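Local coordinates for protein Cfl (Pectobacterium brasiliense, PDB 7A9J) that probably ligates coronafacic acid as a member of the ATP-dependent AMP-binding enzymes, which generally activate carboxylic acids as adenylates, and probably forms amides, at residues Arg29-Ala32 with Leu33-Lys37; Glu132-Gln135 with Glu136-Cys140; Glu396-Pro399 with Ser400-Leu404; Ile440-Thr443 with Leu444-Ala448. The protein carries 1 engineered substitution. All coordinates share one frame; numbering follows the deposited sequence.

Overall arrangement
All four contacts are local, made by side chains a turn or so apart, and they lie far from one another, with contact 1 and contact 2 each on the opposite side of the chain's centre from contact 4. Contacts 1 and 3 are at the surface; contacts 2 and 4 are partly buried. Contacts 1 and 4 lie at the C-terminal ends of helices 24-34 and 437-445, contact 2 spans the whole short helix 134-138, and contact 3 is a turn after strand 395-397. Their chemistry differs: stacked imidazoles in 29-37, a lysine-glutamate salt bridge in 132-140, a cation-pi pair in 396-404, and, in 440-448, a glutamine side chain bonded to the helix backbone where the C-terminal domain meets helix 316-326.

Contact 1. Residues Arg29-Ala32 with Leu33-Lys37; sequences RKHA and LLHSK
At the C-terminal end of helix 24-34, the imidazole of His35 lies flat over that of His31 in an offset stack, with centroids 4.1 Å apart and planes only 3° from parallel. His31 CE1 and His35 ND1 approach to 3.3 Å, each atom over the rim of the other ring. His31 has its CG anti to the backbone N (chi1 -171°), while His35, the first residue to leave helical geometry, keeps its CG beside its own N; together these settings bring the faces together. His35 ND1 also gives a weak bond to His31 O at 3.5 Å, in the plane of its ring. Helix 24-34 rests here on helix 50-66: the His31 ring meets Phe50 with planes at about 60°, Ala32 packs on the same phenylalanine, and Leu33 touches Leu54. Earlier in the stretch, Leu33 CD1 sits over the centre of the Arg29 guanidinium, 3.3 Å from CZ, while Leu33 N donates to Arg29 O at 2.8 Å. Beyond the helix, Ser36 OG donates to Ala32 O in the carbonyl plane at 3.0 Å, occupying a carbonyl of the last turn.

Contact 2. Residues Glu132-Gln135 with Glu136-Cys140; sequences ETKQ and EIESC
Ile137 N donates to Thr133 O at 2.9 Å and Glu138 N to Lys134 O at 2.9 Å, two nearly straight i to i+4 bonds of the short helix 134-138. One turn apart on the helix, Lys134 and Glu138 form a salt bridge, NZ to OE1 2.7 Å. The lysine chain runs extended until a bend at its last torsion (chi4 -66°) brings NZ to OE1, on the syn side and 28° out of the carboxylate plane. Glu138 OE2 is held separately by Thr160 OG1, so each carboxylate oxygen has a partner. This helix lies in the crossover between the neighbouring parallel strands 122-125 and 145-148, and the Thr160 bond ties it to 160-162, an outermost strand of the same sheet. Elsewhere on the helix Ile137 CD1 presses on Thr133 CB at 3.5 Å, tighter than a usual carbon contact. Thr133 stands at the N-cap position but its hydroxyl caps nothing; OG1 is hydrogen-bonded to Arg129 O instead, and the side chain packs on helix 108-117. At the other end Ser139 OG (2.9 Å) and Ser139 N (3.2 Å) both reach Glu136 O from the same face of that carbonyl.

Contact 3. Residues Glu396-Pro399 with Ser400-Leu404; sequences ELFP and SDRWL
Arg402 folds back onto Phe398 through two torsions: chi1 of 62° sets CG between its own backbone N and carbonyl carbon, and a bend at chi3 (-56°) turns the guanidinium over the phenyl ring. The arginine lies along one side of that ring with carbon and nitrogen alike. CD of Arg402 is 3.5 Å from Phe398 CD1, and NE of Arg402 is equally close to Phe398 CD1, while CZ stands 4.4 Å from the ring centroid. The two planes are inclined by 30°, and the guanidinium stands off-centre, toward the CD1-CE1 side of the ring; Phe398 CE1 lies over one face of the guanidinium, toward its rim. The backbone brings the two residues close: Pro399 to Arg402 is a type I beta turn, closed by Arg402 N donating to Pro399 O at 2.8 Å, with the donor above the carbonyl plane. The same oxygen has Arg402 CG at 3.1 Å. At the turn corner, Asp401 OD1 rests 3.4 Å from Pro399 CB. The turn links strand 395-397 to strand 404-406, and two of its carbonyls are bonded from outside, Ser400 O by Lys385 NZ and Asp401 O by Arg381 NH1 of strand 376-381. Because the cation-pi contact is off-centre, with the methylene CD sharing the ring, dispersion probably contributes alongside attraction between the charge and the pi electrons.

Contact 4. Residues Ile440-Thr443 with Leu444-Ala448; sequences IENT and LIQHA
Leu444 meets Ile440 along one side of helix 437-445, in the C-terminal domain of the AMP-binding family. Its N donates to Ile440 O at 3.0 Å in the carbonyl plane, and its side chain lies beside that of Ile440, pointing the same way, with Leu444 CD1 4.0 Å from Ile440 CG2. Both pack on Val455 of strand 450-460, and Leu444 also reaches Ile484 of helix 481-491, so this flank of the helix belongs to the domain interior. Ile445 follows with a nearly straight bond from its N to Glu441 O (3.1 Å), and its CG2 touches Asn442 O at 3.4 Å. The carboxylate of Glu441 is taken up elsewhere, by a salt bridge to Arg517 and a bond from Val455 N. Ile445 faces helix 316-326, which lies within the AMP-binding range, so the two family regions meet here. At Gln446 the pattern changes. Its N bonds three residues back to Thr443 O (3.2 Å) from above the carbonyl plane, and its side chain serves Asn442 O instead: bent at chi2 (-44°), it carries NE2 to that oxygen at 3.0 Å, with an angle of 159° at the hydrogen and the acceptor close to the amide plane. NE2 also bonds to Gln320 OE1, which joins Gln446 to helix 316-326. Asn442 ND2 in turn holds Asn353 O. Last, His447 sets its ring edge-to-face with Tyr487, while its N donates to Leu444 O at 3.0 Å.

Contact 1. Residues Arg29-Ala32 with Leu33-Lys37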
# COMPACT_ATOMS: atom_id res chain seq x y z
N ARG A 29 -5.71 -9.45 -22.31
CA ARG A 29 -6.50 -9.76 -23.51
C ARG A 29 -6.65 -11.26 -23.68
O ARG A 29 -7.76 -11.78 -23.92
CB ARG A 29 -5.80 -9.18 -24.74
CG ARG A 29 -6.66 -9.49 -26.08
CD ARG A 29 -5.90 -8.89 -27.28
NE ARG A 29 -6.50 -9.47 -28.50
CZ ARG A 29 -6.28 -10.72 -28.91
NH1 ARG A 29 -5.47 -11.52 -28.23
NH2 ARG A 29 -6.85 -11.16 -30.03
N LYS A 30 -5.52 -11.95 -23.59
CA LYS A 30 -5.50 -13.39 -23.77
C LYS A 30 -6.48 -14.03 -22.79
O LYS A 30 -7.37 -14.79 -23.18
CB LYS A 30 -4.09 -13.93 -23.58
CG LYS A 30 -3.98 -15.44 -23.84
CD LYS A 30 -2.64 -15.96 -23.34
CE LYS A 30 -2.58 -17.48 -23.49
NZ LYS A 30 -1.19 -17.96 -23.30
N HIS A 31 -6.40 -13.62 -21.52
CA HIS A 31 -7.34 -14.18 -20.56
C HIS A 31 -8.78 -13.77 -20.84
O HIS A 31 -9.70 -14.61 -20.75
CB HIS A 31 -6.96 -13.78 -19.15
CG HIS A 31 -7.78 -14.50 -18.14
ND1 HIS A 31 -7.41 -15.73 -17.63
CD2 HIS A 31 -9.02 -14.25 -17.64
CE1 HIS A 31 -8.36 -16.18 -16.84
NE2 HIS A 31 -9.35 -15.32 -16.83
N ALA A 32 -9.03 -12.52 -21.18
CA ALA A 32 -10.40 -12.15 -21.47
C ALA A 32 -10.96 -12.97 -22.63
O ALA A 32 -12.14 -13.32 -22.65
CB ALA A 32 -10.48 -10.65 -21.78
N LEU A 33 -10.13 -13.28 -23.63
CA LEU A 33 -10.71 -13.94 -24.80
C LEU A 33 -10.98 -15.41 -24.55
O LEU A 33 -11.76 -16.03 -25.29
CB LEU A 33 -9.80 -13.75 -26.01
CG LEU A 33 -9.99 -12.32 -26.51
CD1 LEU A 33 -8.99 -12.11 -27.58
CD2 LEU A 33 -11.43 -12.01 -27.01
N LEU A 34 -10.39 -15.96 -23.52
CA LEU A 34 -10.55 -17.36 -23.17
C LEU A 34 -11.51 -17.55 -22.01
O LEU A 34 -11.88 -18.69 -21.72
CB LEU A 34 -9.18 -17.98 -22.83
CG LEU A 34 -8.14 -17.92 -23.97
CD1 LEU A 34 -6.72 -18.35 -23.52
CD2 LEU A 34 -8.61 -18.73 -25.21
N HIS A 35 -11.92 -16.47 -21.35
CA HIS A 35 -12.80 -16.53 -20.19
C HIS A 35 -13.83 -15.42 -20.27
O HIS A 35 -14.15 -14.76 -19.27
CB HIS A 35 -11.98 -16.45 -18.91
CG HIS A 35 -11.10 -17.64 -18.72
ND1 HIS A 35 -9.88 -17.77 -19.35
CD2 HIS A 35 -11.28 -18.78 -18.01
CE1 HIS A 35 -9.34 -18.93 -19.02
NE2 HIS A 35 -10.17 -19.56 -18.20
N SER A 36 -14.38 -15.28 -21.47
CA SER A 36 -15.11 -14.08 -21.85
C SER A 36 -16.25 -13.77 -20.90
O SER A 36 -16.51 -12.60 -20.62
CB SER A 36 -15.65 -14.26 -23.28
OG SER A 36 -14.54 -14.28 -24.15
N LYS A 37 -17.01 -14.80 -20.47
CA LYS A 37 -18.28 -14.56 -19.80
C LYS A 37 -18.12 -14.28 -18.33
O LYS A 37 -19.09 -13.85 -17.67
CB LYS A 37 -19.22 -15.78 -19.96
CG LYS A 37 -19.43 -16.23 -21.40
CD LYS A 37 -20.39 -17.43 -21.47
CE LYS A 37 -19.97 -18.55 -20.51
NZ LYS A 37 -20.84 -19.78 -20.58

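Contact 2. Residues Glu132-Gln135 with Glu136-Cys140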
# COMPACT_ATOMS: atom_id res chain seq x y z
N GLU A 132 -13.22 19.78 -8.71
CA GLU A 132 -12.43 20.30 -7.59
C GLU A 132 -11.15 21.00 -8.06
O GLU A 132 -10.49 21.71 -7.28
CB GLU A 132 -12.05 19.13 -6.67
CG GLU A 132 -13.14 18.73 -5.69
CD GLU A 132 -12.92 17.34 -5.05
OE1 GLU A 132 -11.88 16.66 -5.31
OE2 GLU A 132 -13.81 16.91 -4.27
N THR A 133 -10.77 20.76 -9.31
CA THR A 133 -9.46 21.09 -9.86
C THR A 133 -9.57 21.81 -11.20
O THR A 133 -8.59 21.86 -11.95
CB THR A 133 -8.64 19.81 -10.03
OG1 THR A 133 -8.93 18.93 -8.95
CG2 THR A 133 -7.15 20.13 -9.96
N LYS A 134 -10.75 22.31 -11.54
CA LYS A 134 -11.06 22.63 -12.93
C LYS A 134 -10.15 23.74 -13.47
O LYS A 134 -9.58 23.63 -14.56
CB LYS A 134 -12.52 23.08 -13.04
CG LYS A 134 -12.90 23.42 -14.51
CD LYS A 134 -14.38 23.43 -14.69
CE LYS A 134 -14.76 23.84 -16.13
NZ LYS A 134 -14.43 25.24 -16.55
N GLN A 135 -10.03 24.83 -12.72
CA GLN A 135 -9.26 25.97 -13.22
C GLN A 135 -7.80 25.58 -13.40
O GLN A 135 -7.17 25.93 -14.41
CB GLN A 135 -9.40 27.14 -12.26
CG GLN A 135 -10.77 27.80 -12.39
CD GLN A 135 -10.97 28.90 -11.38
OE1 GLN A 135 -10.14 29.08 -10.47
NE2 GLN A 135 -12.06 29.66 -11.52
N GLU A 136 -7.27 24.80 -12.46
CA GLU A 136 -5.88 24.35 -12.55
C GLU A 136 -5.67 23.44 -13.75
O GLU A 136 -4.75 23.64 -14.55
CB GLU A 136 -5.48 23.64 -11.24
CG GLU A 136 -5.45 24.56 -10.00
CD GLU A 136 -6.84 24.90 -9.41
OE1 GLU A 136 -7.87 24.33 -9.88
OE2 GLU A 136 -6.91 25.74 -8.49
N ILE A 137 -6.54 22.45 -13.92
CA ILE A 137 -6.35 21.53 -15.04
C ILE A 137 -6.45 22.29 -16.36
O ILE A 137 -5.57 22.19 -17.23
CB ILE A 137 -7.37 20.39 -14.95
CG1 ILE A 137 -7.03 19.42 -13.81
CG2 ILE A 137 -7.37 19.55 -16.29
CD1 ILE A 137 -8.28 18.71 -13.31
N GLU A 138 -7.45 23.14 -16.48
CA GLU A 138 -7.68 23.82 -17.75
C GLU A 138 -6.65 24.89 -18.05
O GLU A 138 -6.61 25.38 -19.18
CB GLU A 138 -9.09 24.39 -17.80
CG GLU A 138 -10.11 23.25 -17.83
CD GLU A 138 -11.58 23.69 -18.02
OE1 GLU A 138 -11.96 24.80 -17.55
OE2 GLU A 138 -12.36 22.90 -18.64
N SER A 139 -5.84 25.27 -17.07
CA SER A 139 -4.78 26.24 -17.32
C SER A 139 -3.45 25.57 -17.67
O SER A 139 -2.44 26.28 -17.84
CB SER A 139 -4.62 27.16 -16.11
OG SER A 139 -4.09 26.43 -15.01
N CYS A 140 -3.42 24.24 -17.80
CA CYS A 140 -2.22 23.49 -18.21
C CYS A 140 -2.16 23.47 -19.73
O CYS A 140 -2.80 22.65 -20.38
CB CYS A 140 -2.25 22.08 -17.65
SG CYS A 140 -2.03 22.00 -15.83

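Contact 3. Residues Glu396-Pro399 with Ser400-Leu404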
# COMPACT_ATOMS: atom_id res chain seq x y z
N GLU A 396 16.48 10.41 -15.11
CA GLU A 396 17.72 10.08 -14.44
C GLU A 396 17.75 8.56 -14.29
O GLU A 396 16.95 8.00 -13.53
CB GLU A 396 17.83 10.79 -13.10
CG GLU A 396 17.59 12.29 -13.17
CD GLU A 396 17.79 12.96 -11.82
OE1 GLU A 396 18.95 13.32 -11.51
OE2 GLU A 396 16.81 13.11 -11.06
N LEU A 397 18.66 7.90 -14.99
CA LEU A 397 18.59 6.45 -15.11
C LEU A 397 19.11 5.75 -13.86
O LEU A 397 20.02 6.23 -13.18
CB LEU A 397 19.37 5.99 -16.34
CG LEU A 397 18.68 6.34 -17.67
CD1 LEU A 397 19.59 5.99 -18.83
CD2 LEU A 397 17.33 5.63 -17.81
N PHE A 398 18.49 4.61 -13.56
CA PHE A 398 18.87 3.79 -12.42
C PHE A 398 19.88 2.74 -12.87
O PHE A 398 19.58 1.96 -13.79
CB PHE A 398 17.65 3.08 -11.84
CG PHE A 398 16.86 3.90 -10.86
CD1 PHE A 398 17.49 4.74 -9.96
CD2 PHE A 398 15.48 3.83 -10.84
CE1 PHE A 398 16.76 5.49 -9.05
CE2 PHE A 398 14.73 4.58 -9.94
CZ PHE A 398 15.37 5.40 -9.04
N PRO A 399 21.06 2.67 -12.26
CA PRO A 399 21.92 1.50 -12.50
C PRO A 399 21.22 0.23 -12.03
O PRO A 399 20.85 0.11 -10.86
CB PRO A 399 23.18 1.81 -11.67
CG PRO A 399 22.74 2.83 -10.67
CD PRO A 399 21.66 3.63 -11.32
N SER A 400 21.00 -0.70 -12.96
CA SER A 400 20.14 -1.86 -12.67
C SER A 400 20.68 -2.72 -11.53
O SER A 400 19.95 -3.60 -11.04
CB SER A 400 19.93 -2.71 -13.94
OG SER A 400 21.03 -3.55 -14.22
N ASP A 401 21.91 -2.49 -11.09
CA ASP A 401 22.48 -3.24 -9.99
C ASP A 401 22.31 -2.55 -8.64
O ASP A 401 22.71 -3.13 -7.63
CB ASP A 401 23.97 -3.52 -10.27
CG ASP A 401 24.78 -2.24 -10.56
OD1 ASP A 401 24.30 -1.11 -10.32
OD2 ASP A 401 25.92 -2.39 -11.04
N ARG A 402 21.73 -1.35 -8.61
CA ARG A 402 21.66 -0.58 -7.37
C ARG A 402 20.90 -1.33 -6.28
O ARG A 402 19.93 -2.04 -6.56
CB ARG A 402 20.99 0.77 -7.64
CG ARG A 402 19.55 0.62 -8.12
CD ARG A 402 18.90 1.94 -8.49
NE ARG A 402 18.93 2.90 -7.39
CZ ARG A 402 18.03 2.96 -6.41
NH1 ARG A 402 17.00 2.12 -6.37
NH2 ARG A 402 18.17 3.88 -5.45
N TRP A 403 21.37 -1.19 -5.04
CA TRP A 403 20.66 -1.63 -3.83
C TRP A 403 19.90 -0.45 -3.24
O TRP A 403 20.43 0.66 -3.15
CB TRP A 403 21.64 -2.17 -2.79
CG TRP A 403 22.30 -3.43 -3.25
CD1 TRP A 403 23.45 -3.54 -3.99
CD2 TRP A 403 21.83 -4.76 -3.04
NE1 TRP A 403 23.73 -4.87 -4.23
CE2 TRP A 403 22.74 -5.64 -3.67
CE3 TRP A 403 20.72 -5.30 -2.38
CZ2 TRP A 403 22.58 -7.03 -3.65
CZ3 TRP A 403 20.57 -6.69 -2.36
CH2 TRP A 403 21.49 -7.53 -3.00
N LEU A 404 18.67 -0.68 -2.78
CA LEU A 404 17.91 0.34 -2.07
C LEU A 404 18.07 0.13 -0.56
O LEU A 404 17.75 -0.94 -0.05
CB LEU A 404 16.43 0.27 -2.43
CG LEU A 404 15.55 1.36 -1.80
CD1 LEU A 404 14.43 1.75 -2.74
CD2 LEU A 404 14.97 0.91 -0.47

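Contact 4. Residues Ile440-Thr443 with Leu444-Ala448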
# COMPACT_ATOMS: atom_id res chain seq x y z
N ILE A 440 10.94 -4.78 22.35
CA ILE A 440 10.50 -4.69 23.74
C ILE A 440 8.99 -4.54 23.81
O ILE A 440 8.34 -5.15 24.67
CB ILE A 440 11.19 -3.52 24.46
CG1 ILE A 440 12.70 -3.68 24.43
CG2 ILE A 440 10.68 -3.44 25.92
CD1 ILE A 440 13.43 -2.46 24.93
N GLU A 441 8.43 -3.67 22.95
CA GLU A 441 6.98 -3.49 22.88
C GLU A 441 6.27 -4.81 22.62
O GLU A 441 5.24 -5.10 23.24
CB GLU A 441 6.62 -2.49 21.77
CG GLU A 441 7.03 -1.04 22.07
CD GLU A 441 7.21 -0.18 20.81
OE1 GLU A 441 6.71 -0.56 19.70
OE2 GLU A 441 7.79 0.90 20.95
N ASN A 442 6.82 -5.62 21.72
CA ASN A 442 6.16 -6.89 21.41
C ASN A 442 6.10 -7.79 22.63
O ASN A 442 5.09 -8.46 22.86
CB ASN A 442 6.86 -7.61 20.26
CG ASN A 442 6.21 -8.95 19.94
OD1 ASN A 442 5.07 -9.00 19.45
ND2 ASN A 442 6.91 -10.03 20.24
N THR A 443 7.15 -7.78 23.45
CA THR A 443 7.13 -8.58 24.68
C THR A 443 6.10 -8.04 25.67
O THR A 443 5.34 -8.80 26.26
CB THR A 443 8.53 -8.57 25.30
OG1 THR A 443 9.43 -9.21 24.39
CG2 THR A 443 8.52 -9.32 26.64
N LEU A 444 6.09 -6.72 25.86
CA LEU A 444 5.23 -6.10 26.87
C LEU A 444 3.77 -6.40 26.60
O LEU A 444 3.03 -6.81 27.51
CB LEU A 444 5.46 -4.58 26.88
CG LEU A 444 6.76 -4.13 27.54
CD1 LEU A 444 7.01 -2.68 27.22
CD2 LEU A 444 6.73 -4.37 29.05
N ILE A 445 3.33 -6.21 25.36
CA ILE A 445 1.91 -6.36 25.06
C ILE A 445 1.41 -7.81 25.24
O ILE A 445 0.19 -8.03 25.37
CB ILE A 445 1.65 -5.81 23.65
CG1 ILE A 445 0.16 -5.52 23.45
CG2 ILE A 445 2.11 -6.81 22.59
CD1 ILE A 445 -0.19 -5.09 22.04
N GLN A 446 2.29 -8.82 25.28
CA GLN A 446 1.83 -10.18 25.54
C GLN A 446 1.24 -10.32 26.93
O GLN A 446 0.42 -11.22 27.17
CB GLN A 446 2.97 -11.19 25.37
CG GLN A 446 3.63 -11.17 24.01
CD GLN A 446 2.61 -11.08 22.90
OE1 GLN A 446 1.63 -11.83 22.88
NE2 GLN A 446 2.80 -10.12 22.00
N HIS A 447 1.64 -9.45 27.87
CA HIS A 447 1.08 -9.52 29.20
C HIS A 447 -0.42 -9.25 29.15
O HIS A 447 -0.89 -8.39 28.39
CB HIS A 447 1.78 -8.52 30.12
CG HIS A 447 1.69 -8.90 31.56
ND1 HIS A 447 0.64 -8.51 32.37
CD2 HIS A 447 2.49 -9.69 32.32
CE1 HIS A 447 0.82 -9.01 33.58
NE2 HIS A 447 1.93 -9.73 33.58
N ALA A 448 -1.18 -10.02 29.93
CA ALA A 448 -2.63 -9.89 29.93
C ALA A 448 -3.08 -8.52 30.43
O ALA A 448 -4.11 -8.00 29.97
CB ALA A 448 -3.25 -11.00 30.77